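Local coordinates for protein probable L,D-transpeptidase 3 (Mycobacterium tuberculosis, PDB 6D4K) that is a probable L,D-transpeptidase of cell-wall biogenesis, unable to form 3->3 peptidoglycan cross-links from tetrapeptide stems and possibly anchoring proteins to peptidoglycan, at residues 91-96 and 116-121. Sequence-based numbering, arbitrary orientation.
Sequences DRFWPA and AVVGVA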
loop_
_atom_site.group_PDB
_atom_site.type_symbol
_atom_site.label_atom_id
_atom_site.label_comp_id
_atom_site.label_asym_id
_atom_site.label_seq_id
_atom_site.Cartn_x
_atom_site.Cartn_y
_atom_site.Cartn_z
ATOM N N ASP A 91 11.548 6.728 7.182
ATOM C CA ASP A 91 10.869 6.752 8.468
ATOM C C ASP A 91 9.684 7.714 8.482
ATOM O O ASP A 91 8.824 7.620 9.371
ATOM C CB ASP A 91 11.846 7.224 9.537
ATOM C CG ASP A 91 12.906 6.200 9.890
ATOM O OD1 ASP A 91 12.687 4.982 9.724
ATOM O OD2 ASP A 91 13.964 6.636 10.407
ATOM N N ARG A 92 9.642 8.653 7.543
ATOM C CA ARG A 92 8.607 9.672 7.450
ATOM C C ARG A 92 8.155 9.724 6.002
ATOM O O ARG A 92 8.787 9.131 5.129
ATOM C CB ARG A 92 9.147 11.052 7.891
ATOM C CG ARG A 92 10.129 11.025 9.069
ATOM C CD ARG A 92 10.568 12.421 9.438
ATOM N NE ARG A 92 11.090 13.163 8.293
ATOM C CZ ARG A 92 12.378 13.333 8.014
ATOM N NH1 ARG A 92 13.320 12.823 8.802
ATOM N NH2 ARG A 92 12.725 14.040 6.943
ATOM N N PHE A 93 7.069 10.437 5.738
ATOM C CA PHE A 93 6.626 10.638 4.367
ATOM C C PHE A 93 7.487 11.692 3.684
ATOM O O PHE A 93 7.874 12.692 4.300
ATOM C CB PHE A 93 5.169 11.107 4.337
ATOM C CG PHE A 93 4.199 10.141 4.963
ATOM C CD1 PHE A 93 4.521 8.801 5.115
ATOM C CD2 PHE A 93 2.967 10.584 5.420
ATOM C CE1 PHE A 93 3.624 7.917 5.701
ATOM C CE2 PHE A 93 2.065 9.706 6.008
ATOM C CZ PHE A 93 2.398 8.372 6.152
ATOM N N TRP A 94 7.782 11.469 2.404
ATOM C CA TRP A 94 8.366 12.505 1.574
ATOM C C TRP A 94 7.404 13.689 1.508
ATOM O O TRP A 94 6.185 13.506 1.586
ATOM C CB TRP A 94 8.563 11.978 0.145
ATOM C CG TRP A 94 9.409 10.766 0.032
ATOM C CD1 TRP A 94 9.004 9.521 -0.374
ATOM C CD2 TRP A 94 10.817 10.664 0.295
ATOM N NE1 TRP A 94 10.068 8.651 -0.354
ATOM C CE2 TRP A 94 11.196 9.327 0.026
ATOM C CE3 TRP A 94 11.795 11.579 0.704
ATOM C CZ2 TRP A 94 12.509 8.875 0.200
ATOM C CZ3 TRP A 94 13.096 11.134 0.873
ATOM C CH2 TRP A 94 13.443 9.790 0.603
ATOM N N PRO A 95 7.915 14.903 1.287
ATOM C CA PRO A 95 7.009 16.025 1.009
ATOM C C PRO A 95 6.273 15.775 -0.300
ATOM O O PRO A 95 6.844 15.242 -1.255
ATOM C CB PRO A 95 7.952 17.233 0.902
ATOM C CG PRO A 95 9.269 16.657 0.512
ATOM C CD PRO A 95 9.335 15.271 1.117
ATOM N N ALA A 96 4.991 16.135 -0.320
ATOM C CA ALA A 96 4.160 16.007 -1.507
ATOM C C ALA A 96 4.515 17.080 -2.534
ATOM O O ALA A 96 5.114 18.114 -2.215
ATOM C CB ALA A 96 2.683 16.140 -1.136
ATOM N N ALA A 116 -0.127 13.832 -1.329
ATOM C CA ALA A 116 -0.092 12.862 -0.238
ATOM C C ALA A 116 -1.482 12.264 -0.110
ATOM O O ALA A 116 -2.391 12.888 0.425
ATOM C CB ALA A 116 0.357 13.520 1.062
ATOM N N VAL A 117 -1.665 11.059 -0.623
ATOM C CA VAL A 117 -2.966 10.403 -0.564
ATOM C C VAL A 117 -2.816 9.310 0.481
ATOM O O VAL A 117 -2.165 8.285 0.235
ATOM C CB VAL A 117 -3.410 9.854 -1.925
ATOM C CG1 VAL A 117 -4.772 9.171 -1.810
ATOM C CG2 VAL A 117 -3.407 10.972 -2.973
ATOM N N VAL A 118 -3.371 9.558 1.664
ATOM C CA VAL A 118 -3.170 8.718 2.835
ATOM C C VAL A 118 -4.487 8.043 3.173
ATOM O O VAL A 118 -5.522 8.714 3.273
ATOM C CB VAL A 118 -2.686 9.548 4.039
ATOM C CG1 VAL A 118 -2.479 8.664 5.255
ATOM C CG2 VAL A 118 -1.421 10.342 3.704
ATOM N N GLY A 119 -4.443 6.731 3.378
ATOM C CA GLY A 119 -5.612 5.995 3.806
ATOM C C GLY A 119 -5.394 5.369 5.167
ATOM O O GLY A 119 -4.370 4.718 5.390
ATOM N N VAL A 120 -6.329 5.572 6.093
ATOM C CA VAL A 120 -6.218 5.042 7.451
ATOM C C VAL A 120 -7.398 4.117 7.707
ATOM O O VAL A 120 -8.554 4.557 7.686
ATOM C CB VAL A 120 -6.153 6.160 8.503
ATOM C CG1 VAL A 120 -6.038 5.561 9.901
ATOM C CG2 VAL A 120 -4.984 7.087 8.222
ATOM N N ALA A 121 -7.109 2.844 7.953
ATOM C CA ALA A 121 -8.127 1.856 8.282
ATOM C C ALA A 121 -8.209 1.709 9.793
ATOM O O ALA A 121 -7.186 1.515 10.458
ATOM C CB ALA A 121 -7.787 0.501 7.666
#
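The Phe93 ring meets Val118 obliquely through its outer carbon CE2, which stands 4.2 Å from CG2 of Val118, one methyl of the branched side chain. Pro256, on the neighbouring strand 256-260, touches both residues, and the three together form a small apolar patch. The Phe93 CB points at the strand, and with CG anti to its carbonyl C (chi1 -60°) the ring extends toward Val118. The second flat group, the Trp94 indole, turns elsewhere: it packs edge-to-face with Phe111, and its NE1 is hydrogen-bonded to His43 O.

Farther along, the two segments come closest at Ala96 and Ala116, where Ala96 CA lies 5.4 Å from Ala116 CA. The Ala96 methyl CB sits 3.6 Å from Ala116 N and 4.1 Å from Ala116 CB. Ala116 N is hydrogen-bonded to Asp133 OD1. No hydrogen bond joins 91-96 to 116-121, and the two bury just 134 Å² in all, so the contact is slight, apolar and near the surface, away from the predicted catalytic residues.

Residues 91-96 belong to the loop between strands 85-90 and 99-104 of the Ig-like domain, whereas 116-121 enters the first strand of the catalytic sheet. The contact thus lies at the interdomain junction of an L,D-transpeptidase that joins an Ig-like module to a YkuD catalytic domain.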